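Local structure of carboxynorspermidine decarboxylase (Campylobacter jejuni subsp. jejuni 81116, 3N29) at residues A[57-62]-A[89-94]; A[70-75]-A[268-273]; A[347-352]-A[385-390]. The protein probably decarboxylates carboxynorspermidine to norspermidine, as a pyridoxal-5'-phosphate-dependent lyase with a beta/alpha barrel. One frame throughout, in Å; residues are numbered along the deposited sequence.

Interaction 1: residues A[57-62]-A[89-94]; sequences NCELLA and GEYLKG
With CG anti to its carbonyl carbon (chi1 -56°), Tyr91 carries its ring along the flank of helix 51-68 to Cys58 CB, while the Cys58 torsion (chi1 -70°) puts SG oblique to the ring and leaves CB over the face. The contact belongs to the outer layer of the beta/alpha barrel: helix 51-68 leads into strand 71-75, helix 85-91 follows that strand, and the two pack as neighbours where the second runs out into strand 94-97. Cys58 CB sits 3.6 Å from the Tyr91 centroid, a CH-pi contact offset toward the rim. Cys58 SG is 5.0 Å from the Tyr91 centroid, so the methylene makes the close touch and the sulfur-aromatic contact is the looser one. One helical turn further, Ala62 is nearest to the root of the tyrosine, its CB lying 3.9 Å from Tyr91 O and close to the plane of the ring. Deeper, toward the barrel wall, Leu61 CB meets the Leu92 CD2 methyl at 4.0 Å. Leu92 also leans on Val72 and Leu74 of strand 71-75, and both leucines touch Val274, so this apolar layer runs on under the helices. At the solvent side the extended chain of Glu59 runs beside the tyrosine and points the same way, its CG 3.8 Å from Tyr91 CE1 and its carboxylate inclined to the ring plane. The phenol oxygen bonds Arg55, which also forms a salt bridge with Glu90. No direct polar bond joins the two segments; instead one water, lying at the edge of the ring and in its plane, stands 2.6 Å from Tyr91 OH and donates to Glu59 OE2 at 2.6 Å.

Interaction 2: residues A[70-75]-A[268-273]; sequences AKVLLA and LEPGEA. With PLP (pyridoxal-5'-phosphate), chain C; NSD (N-(3-aminopropyl)propane-1,3-diamine), chain D.
Strand 71-75 pairs in parallel with the chain at Leu268, where Leu268 N bonds Lys71 O at 3.0 Å and Leu73 N bonds Leu268 O at 2.8 Å; further on, Ala75 N reaches Pro270 O at 2.8 Å, a straight N-H (177°) that nevertheless arrives well above the carbonyl plane. Val72 and Leu268 lie on the same side of the sheet, and the Val72 side chain, with CG1 anti to the backbone N (chi1 -176°), crosses that of Pro270 at about a right angle, its CG1 3.8 Å from Pro270 CD. This is the seam that closes the eight-stranded beta/alpha barrel, first strand against last, and the cofactor pocket lies at its end. Ala75 CB packs 3.3 Å from PLP C5A and presses on Glu269 O, a buried carbonyl with no partner in the model. At the end of the extended Glu269 chain, OE1 lies 2.7 Å from PLP N1 and is hydrogen-bonded to His200, while Thr96 and Asn234 hold OE2. The phosphate takes two backbone donors at the start of helix 272-275: Gly271 N to PLP O2P at 3.0 Å and, less straight, Glu272 N to PLP O1P at 2.9 Å. From there the extended Glu272 side chain leads away, its OE1 accepting a short bond from norspermidine N1.

Interaction 3: residues A[347-352]-A[385-390]; sequences NTCLAG and TFNGIR
Asn347 meets Ile389 with the two side chains coming from opposite directions, so that the amide group as a whole lies against the CG2 branch of the isoleucine. The other branch reaches the backbone, Ile389 CD1 standing 3.6 Å from Asn347 O. Thr348 comes next and crosses Ile389 at about a right angle, its CG2 methyl 3.6 Å from Ile389 CG1. Its hydroxyl lies between the backbone N and the carbonyl carbon (chi1 70°), where OG1 bonds Asp353 and weakly receives Leu350 N. Cys349 supplies the one hydrogen bond between the segments: Cys349 N lies 2.8 Å from Asn387 OD1, the N-H almost straight (172°) and nearly along the C=O axis. The same oxygen lies 3.5 Å from Cys349 SG. Because Asn387 ND2 bonds Glu102 of the second subunit, both ends of this amide are engaged and its rotation is probably fixed. Its backbone is left-handed, as at the third position of the type II turn closed by Gly388 N and Thr385 O, and this turn presents the amide to the cysteine loop. Leu350 finishes the contact, setting CD1 at the rim of the phenylalanine ring, 3.6 Å from Phe386 CE2 and near the ring plane. Glu303 of helix 302-305 touches both of these side chains. The second subunit covers much of the rest: its Lys77 packs on Phe386 and Asn387, its Tyr117 on Cys349, and its Asp124 and Glu125 form salt bridges with Arg390. The side chain of Cys349 comes within about 3 Å of the nearest atom of a bound pyridoxal phosphate, consistent with the shared active site of the dimeric beta/alpha-barrel decarboxylases, in which, as in ornithine decarboxylase, a cysteine loop of one subunit completes the cofactor pocket of the other.

How the interactions relate
Interaction 1 lies in the helix layer over the barrel wall that interaction 2 closes, their centres 9 Å apart. The chain leaving interaction 1 becomes strand 94-97 and runs beside strand 71-75, where Lys93 N to Val72 O (2.8 Å) and Leu74 N to Gly94 O (3.0 Å) are probable hydrogen bonds. The helix layer thus backs the cofactor site without lining it: the Leu61 side chain stays about 9 Å from pyridoxal phosphate, which 268-273 grips directly. Interaction 3 lies far off, its nearest atoms about 21 Å from interaction 2 and about 25 Å from interaction 1. The subunit therefore offers a barrel pocket at one place and, at another, the loops that probably complete its partner's pocket.

Interaction 1: residues A[57-62]-A[89-94]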
loop_
_atom_site.group_PDB
_atom_site.type_symbol
_atom_site.label_atom_id
_atom_site.label_comp_id
_atom_site.label_asym_id
_atom_site.label_seq_id
_atom_site.Cartn_x
_atom_site.Cartn_y
_atom_site.Cartn_z
ATOM N N ASN A 57 -21.207 11.243 13.862
ATOM C CA ASN A 57 -20.406 12.146 13.030
ATOM C C ASN A 57 -21.193 12.884 11.937
ATOM O O ASN A 57 -21.022 14.068 11.743
ATOM C CB ASN A 57 -19.237 11.373 12.312
ATOM C CG ASN A 57 -18.178 10.843 13.275
ATOM O OD1 ASN A 57 -18.241 11.048 14.453
ATOM N ND2 ASN A 57 -17.186 10.140 12.732
ATOM N N CYS A 58 -22.032 12.180 11.223
ATOM C CA CYS A 58 -22.806 12.754 10.189
ATOM C C CYS A 58 -23.857 13.746 10.694
ATOM O O CYS A 58 -24.062 14.777 10.024
ATOM C CB CYS A 58 -23.452 11.699 9.349
ATOM S SG CYS A 58 -22.185 10.756 8.306
ATOM N N GLU A 59 -24.460 13.455 11.825
ATOM C CA GLU A 59 -25.406 14.400 12.476
ATOM C C GLU A 59 -24.726 15.743 12.656
ATOM O O GLU A 59 -25.270 16.792 12.293
ATOM C CB GLU A 59 -25.843 13.915 13.860
ATOM C CG GLU A 59 -26.895 12.863 13.835
ATOM C CD GLU A 59 -27.180 12.203 15.233
ATOM O OE1 GLU A 59 -26.722 12.695 16.282
ATOM O OE2 GLU A 59 -27.887 11.175 15.266
ATOM N N LEU A 60 -23.499 15.687 13.208
ATOM C CA LEU A 60 -22.700 16.853 13.482
ATOM C C LEU A 60 -22.335 17.627 12.227
ATOM O O LEU A 60 -22.461 18.858 12.211
ATOM C CB LEU A 60 -21.461 16.498 14.360
ATOM C CG LEU A 60 -20.528 17.627 14.786
ATOM C CD1 LEU A 60 -21.322 18.729 15.661
ATOM C CD2 LEU A 60 -19.308 17.091 15.582
ATOM N N LEU A 61 -21.895 16.934 11.176
ATOM C CA LEU A 61 -21.574 17.558 9.888
ATOM C C LEU A 61 -22.840 18.141 9.240
ATOM O O LEU A 61 -22.798 19.209 8.625
ATOM C CB LEU A 61 -20.933 16.534 8.914
ATOM C CG LEU A 61 -19.589 15.942 9.455
ATOM C CD1 LEU A 61 -19.177 14.761 8.615
ATOM C CD2 LEU A 61 -18.559 17.018 9.414
ATOM N N ALA A 62 -23.936 17.420 9.320
ATOM C CA ALA A 62 -25.261 17.985 8.894
ATOM C C ALA A 62 -25.647 19.249 9.695
ATOM O O ALA A 62 -26.165 20.172 9.108
ATOM C CB ALA A 62 -26.374 16.922 8.968
ATOM N N GLY A 89 -25.377 9.447 2.818
ATOM C CA GLY A 89 -26.268 10.320 1.983
ATOM C C GLY A 89 -27.540 10.881 2.615
ATOM O O GLY A 89 -28.211 11.753 2.048
ATOM N N GLU A 90 -27.885 10.368 3.772
ATOM C CA GLU A 90 -29.031 10.867 4.535
ATOM C C GLU A 90 -28.673 12.199 5.088
ATOM O O GLU A 90 -29.548 13.046 5.370
ATOM C CB GLU A 90 -29.331 9.930 5.715
ATOM C CG GLU A 90 -29.913 8.623 5.313
ATOM C CD GLU A 90 -30.310 7.797 6.504
ATOM O OE1 GLU A 90 -30.708 8.382 7.565
ATOM O OE2 GLU A 90 -30.218 6.571 6.411
ATOM N N TYR A 91 -27.376 12.396 5.259
ATOM C CA TYR A 91 -26.899 13.574 5.903
ATOM C C TYR A 91 -26.147 14.566 5.031
ATOM O O TYR A 91 -26.327 15.727 5.206
ATOM C CB TYR A 91 -26.017 13.179 7.065
ATOM C CG TYR A 91 -26.588 12.275 8.093
ATOM C CD1 TYR A 91 -27.175 12.779 9.251
ATOM C CD2 TYR A 91 -26.473 10.894 7.976
ATOM C CE1 TYR A 91 -27.693 11.938 10.212
ATOM C CE2 TYR A 91 -26.993 10.056 8.915
ATOM C CZ TYR A 91 -27.581 10.560 10.033
ATOM O OH TYR A 91 -28.088 9.736 10.988
ATOM N N LEU A 92 -25.307 14.113 4.114
ATOM C CA LEU A 92 -24.414 14.984 3.348
ATOM C C LEU A 92 -25.005 15.197 1.946
ATOM O O LEU A 92 -25.934 14.525 1.560
ATOM C CB LEU A 92 -23.017 14.324 3.278
ATOM C CG LEU A 92 -22.338 14.008 4.574
ATOM C CD1 LEU A 92 -20.804 13.637 4.256
ATOM C CD2 LEU A 92 -22.454 15.170 5.509
ATOM N N LYS A 93 -24.477 16.136 1.197
ATOM C CA LYS A 93 -25.046 16.455 -0.098
ATOM C C LYS A 93 -24.481 15.692 -1.244
ATOM O O LYS A 93 -24.981 15.806 -2.371
ATOM C CB LYS A 93 -24.755 17.906 -0.384
ATOM C CG LYS A 93 -25.381 18.840 0.641
ATOM C CD LYS A 93 -26.889 18.768 0.548
ATOM C CE LYS A 93 -27.543 19.787 1.455
ATOM N NZ LYS A 93 -29.072 19.650 1.411
ATOM N N GLY A 94 -23.337 15.051 -1.052
ATOM C CA GLY A 94 -22.794 14.350 -2.185
ATOM C C GLY A 94 -21.362 13.965 -1.855
ATOM O O GLY A 94 -21.044 13.866 -0.661
HETATM O O HOH W 1 -29.213 10.904 13.062
#

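Interaction 2: residues A[70-75]-A[268-273]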
loop_
_atom_site.group_PDB
_atom_site.type_symbol
_atom_site.label_atom_id
_atom_site.label_comp_id
_atom_site.label_asym_id
_atom_site.label_seq_id
_atom_site.Cartn_x
_atom_site.Cartn_y
_atom_site.Cartn_z
ATOM N N ALA A 70 -23.449 26.128 4.466
ATOM C CA ALA A 70 -22.453 25.413 3.612
ATOM C C ALA A 70 -23.018 24.077 3.249
ATOM O O ALA A 70 -23.758 23.486 4.071
ATOM C CB ALA A 70 -21.164 25.172 4.364
ATOM N N LYS A 71 -22.625 23.556 2.083
ATOM C CA LYS A 71 -23.038 22.214 1.656
ATOM C C LYS A 71 -21.862 21.232 1.928
ATOM O O LYS A 71 -20.746 21.501 1.508
ATOM C CB LYS A 71 -23.382 22.245 0.193
ATOM C CG LYS A 71 -24.723 22.940 -0.134
ATOM C CD LYS A 71 -24.931 23.132 -1.596
ATOM C CE LYS A 71 -25.457 21.939 -2.314
ATOM N NZ LYS A 71 -25.475 21.953 -3.843
ATOM N N VAL A 72 -22.112 20.145 2.653
ATOM C CA VAL A 72 -21.009 19.263 3.073
ATOM C C VAL A 72 -20.967 18.037 2.178
ATOM O O VAL A 72 -22.015 17.385 1.880
ATOM C CB VAL A 72 -21.097 18.952 4.582
ATOM C CG1 VAL A 72 -19.906 18.105 5.116
ATOM C CG2 VAL A 72 -21.203 20.156 5.337
ATOM N N LEU A 73 -19.773 17.700 1.696
ATOM C CA LEU A 73 -19.541 16.554 0.843
ATOM C C LEU A 73 -18.599 15.541 1.512
ATOM O O LEU A 73 -17.762 15.934 2.314
ATOM C CB LEU A 73 -18.903 16.967 -0.499
ATOM C CG LEU A 73 -19.584 18.117 -1.287
ATOM C CD1 LEU A 73 -18.696 18.672 -2.399
ATOM C CD2 LEU A 73 -20.866 17.653 -1.919
ATOM N N LEU A 74 -18.767 14.261 1.177
ATOM C CA LEU A 74 -17.836 13.216 1.650
ATOM C C LEU A 74 -16.692 13.202 0.626
ATOM O O LEU A 74 -16.912 12.896 -0.544
ATOM C CB LEU A 74 -18.505 11.847 1.657
ATOM C CG LEU A 74 -17.592 10.562 1.715
ATOM C CD1 LEU A 74 -16.779 10.665 2.975
ATOM C CD2 LEU A 74 -18.494 9.254 1.577
ATOM N N ALA A 75 -15.467 13.429 1.088
ATOM C CA ALA A 75 -14.268 13.189 0.232
ATOM C C ALA A 75 -13.909 11.672 0.239
ATOM O O ALA A 75 -13.467 11.158 1.234
ATOM C CB ALA A 75 -13.041 14.009 0.788
ATOM N N LEU A 268 -17.871 22.243 1.780
ATOM C CA LEU A 268 -16.793 21.637 2.586
ATOM C C LEU A 268 -16.682 20.172 2.179
ATOM O O LEU A 268 -17.695 19.566 1.835
ATOM C CB LEU A 268 -17.060 21.725 4.074
ATOM C CG LEU A 268 -17.276 23.055 4.801
ATOM C CD1 LEU A 268 -17.766 22.826 6.193
ATOM C CD2 LEU A 268 -16.004 23.888 4.881
ATOM N N GLU A 269 -15.488 19.584 2.251
ATOM C CA GLU A 269 -15.370 18.254 1.733
ATOM C C GLU A 269 -14.447 17.444 2.627
ATOM O O GLU A 269 -13.364 16.950 2.185
ATOM C CB GLU A 269 -15.048 18.244 0.234
ATOM C CG GLU A 269 -13.962 19.116 -0.163
ATOM C CD GLU A 269 -13.568 19.074 -1.677
ATOM O OE1 GLU A 269 -12.360 19.114 -1.882
ATOM O OE2 GLU A 269 -14.426 18.943 -2.604
ATOM N N PRO A 270 -14.912 17.203 3.855
ATOM C CA PRO A 270 -14.217 16.317 4.738
ATOM C C PRO A 270 -14.230 14.850 4.278
ATOM O O PRO A 270 -15.229 14.364 3.714
ATOM C CB PRO A 270 -15.022 16.439 5.989
ATOM C CG PRO A 270 -16.372 16.659 5.562
ATOM C CD PRO A 270 -16.184 17.639 4.464
ATOM N N GLY A 271 -13.116 14.179 4.514
ATOM C CA GLY A 271 -13.072 12.721 4.409
ATOM C C GLY A 271 -12.893 12.064 5.798
ATOM O O GLY A 271 -13.795 11.387 6.339
ATOM N N GLU A 272 -11.753 12.305 6.376
ATOM C CA GLU A 272 -11.417 11.729 7.673
ATOM C C GLU A 272 -12.450 12.019 8.750
ATOM O O GLU A 272 -12.811 11.123 9.484
ATOM C CB GLU A 272 -10.047 12.190 8.107
ATOM C CG GLU A 272 -9.645 11.726 9.461
ATOM C CD GLU A 272 -8.183 11.993 9.751
ATOM O OE1 GLU A 272 -7.410 12.445 8.886
ATOM O OE2 GLU A 272 -7.843 11.828 10.887
ATOM N N ALA A 273 -13.024 13.201 8.712
ATOM C CA ALA A 273 -14.029 13.594 9.669
ATOM C C ALA A 273 -15.271 12.707 9.644
ATOM O O ALA A 273 -15.882 12.493 10.644
ATOM C CB ALA A 273 -14.409 15.007 9.447
HETATM N N1 PLP C . -10.517 17.499 -0.830
HETATM C C2 PLP C . -9.340 17.274 -1.487
HETATM C C2A PLP C . -9.055 17.984 -2.786
HETATM C C3 PLP C . -8.429 16.320 -0.935
HETATM O O3 PLP C . -7.227 16.059 -1.594
HETATM C C4 PLP C . -8.732 15.645 0.263
HETATM C C4A PLP C . -7.765 14.603 0.808
HETATM C C5 PLP C . -9.925 15.941 0.942
HETATM C C6 PLP C . -10.799 16.881 0.357
HETATM C C5A PLP C . -10.298 15.258 2.237
HETATM O O4P PLP C . -9.290 15.393 3.207
HETATM P P PLP C . -9.463 14.855 4.678
HETATM O O1P PLP C . -9.830 13.387 4.560
HETATM O O2P PLP C . -10.626 15.641 5.332
HETATM O O3P PLP C . -8.238 15.147 5.418
HETATM C C1 NSD D . -5.985 12.952 5.513
HETATM N N1 NSD D . -6.455 13.464 6.768
HETATM C C2 NSD D . -4.730 13.609 5.046
HETATM N N2 NSD D . -4.033 12.424 3.092
HETATM C C3 NSD D . -4.515 13.491 3.580
HETATM N N3 NSD D . -3.425 8.186 4.025
HETATM C C4 NSD D . -3.674 11.394 3.737
HETATM C C5 NSD D . -3.154 10.259 2.901
HETATM C C6 NSD D . -2.474 9.213 3.747
#

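Interaction 3: residues A[347-352]-A[385-390]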
loop_
_atom_site.group_PDB
_atom_site.type_symbol
_atom_site.label_atom_id
_atom_site.label_comp_id
_atom_site.label_asym_id
_atom_site.label_seq_id
_atom_site.Cartn_x
_atom_site.Cartn_y
_atom_site.Cartn_z
ATOM N N ASN A 347 1.298 -11.052 10.091
ATOM C CA ASN A 347 1.357 -12.349 9.399
ATOM C C ASN A 347 2.029 -12.336 8.006
ATOM O O ASN A 347 2.079 -13.389 7.334
ATOM C CB ASN A 347 0.002 -13.048 9.320
ATOM C CG ASN A 347 -1.029 -12.289 8.560
ATOM O OD1 ASN A 347 -0.840 -11.091 8.211
ATOM N ND2 ASN A 347 -2.175 -12.940 8.327
ATOM N N THR A 348 2.551 -11.186 7.584
ATOM C CA THR A 348 3.370 -11.176 6.407
ATOM C C THR A 348 4.711 -11.754 6.789
ATOM O O THR A 348 5.052 -11.899 7.994
ATOM C CB THR A 348 3.546 -9.807 5.774
ATOM O OG1 THR A 348 4.366 -9.007 6.613
ATOM C CG2 THR A 348 2.161 -9.155 5.561
ATOM N N CYS A 349 5.455 -12.156 5.773
ATOM C CA CYS A 349 6.836 -12.611 5.993
ATOM C C CYS A 349 7.874 -11.487 6.227
ATOM O O CYS A 349 9.031 -11.792 6.357
ATOM C CB CYS A 349 7.241 -13.592 4.852
ATOM S SG CYS A 349 6.128 -15.049 4.815
ATOM N N LEU A 350 7.501 -10.222 6.387
ATOM C CA LEU A 350 8.488 -9.129 6.533
ATOM C C LEU A 350 8.920 -9.042 7.970
ATOM O O LEU A 350 8.117 -9.134 8.848
ATOM C CB LEU A 350 7.878 -7.736 6.208
ATOM C CG LEU A 350 7.333 -7.555 4.800
ATOM C CD1 LEU A 350 6.598 -6.151 4.665
ATOM C CD2 LEU A 350 8.476 -7.712 3.839
ATOM N N ALA A 351 10.195 -8.828 8.205
ATOM C CA ALA A 351 10.711 -8.622 9.584
ATOM C C ALA A 351 10.063 -7.469 10.333
ATOM O O ALA A 351 9.800 -7.559 11.548
ATOM C CB ALA A 351 12.217 -8.396 9.491
ATOM N N GLY A 352 9.817 -6.388 9.620
ATOM C CA GLY A 352 9.254 -5.125 10.190
ATOM C C GLY A 352 7.754 -5.061 10.341
ATOM O O GLY A 352 7.176 -3.982 10.572
ATOM N N THR A 385 -3.039 -6.840 -0.926
ATOM C CA THR A 385 -2.898 -8.265 -0.847
ATOM C C THR A 385 -1.441 -8.679 -0.972
ATOM O O THR A 385 -1.152 -9.764 -1.443
ATOM C CB THR A 385 -3.782 -8.952 -1.941
ATOM O OG1 THR A 385 -3.445 -8.466 -3.253
ATOM C CG2 THR A 385 -5.272 -8.700 -1.655
ATOM N N PHE A 386 -0.549 -7.852 -0.421
ATOM C CA PHE A 386 0.860 -8.148 -0.423
ATOM C C PHE A 386 1.046 -9.472 0.300
ATOM O O PHE A 386 0.425 -9.720 1.359
ATOM C CB PHE A 386 1.623 -7.033 0.271
ATOM C CG PHE A 386 3.120 -7.258 0.357
ATOM C CD1 PHE A 386 3.853 -7.629 -0.766
ATOM C CD2 PHE A 386 3.792 -7.093 1.537
ATOM C CE1 PHE A 386 5.205 -7.822 -0.705
ATOM C CE2 PHE A 386 5.163 -7.297 1.611
ATOM C CZ PHE A 386 5.868 -7.634 0.494
ATOM N N ASN A 387 1.933 -10.283 -0.234
ATOM C CA ASN A 387 2.292 -11.600 0.322
ATOM C C ASN A 387 1.078 -12.516 0.304
ATOM O O ASN A 387 1.071 -13.542 0.950
ATOM C CB ASN A 387 2.853 -11.466 1.739
ATOM C CG ASN A 387 3.960 -12.440 2.060
ATOM O OD1 ASN A 387 4.474 -12.381 3.182
ATOM N ND2 ASN A 387 4.348 -13.366 1.084
ATOM N N GLY A 388 0.049 -12.196 -0.489
ATOM C CA GLY A 388 -1.101 -13.029 -0.495
ATOM C C GLY A 388 -1.817 -13.122 0.850
ATOM O O GLY A 388 -2.543 -14.089 1.084
ATOM N N ILE A 389 -1.660 -12.121 1.729
ATOM C CA ILE A 389 -2.352 -12.151 3.008
ATOM C C ILE A 389 -3.829 -11.985 2.743
ATOM O O ILE A 389 -4.217 -11.105 2.006
ATOM C CB ILE A 389 -1.828 -11.076 3.975
ATOM C CG1 ILE A 389 -0.343 -11.344 4.203
ATOM C CG2 ILE A 389 -2.474 -11.180 5.363
ATOM C CD1 ILE A 389 -0.012 -12.836 4.456
ATOM N N ARG A 390 -4.623 -12.788 3.429
ATOM C CA ARG A 390 -6.051 -12.688 3.364
ATOM C C ARG A 390 -6.512 -11.324 3.835
ATOM O O ARG A 390 -6.196 -10.897 4.911
ATOM C CB ARG A 390 -6.699 -13.790 4.236
ATOM C CG ARG A 390 -8.237 -13.898 4.125
ATOM C CD ARG A 390 -8.812 -15.258 4.793
ATOM N NE ARG A 390 -7.800 -16.294 5.151
ATOM C CZ ARG A 390 -8.078 -17.430 5.843
ATOM N NH1 ARG A 390 -9.328 -17.689 6.190
ATOM N NH2 ARG A 390 -7.128 -18.321 6.179
#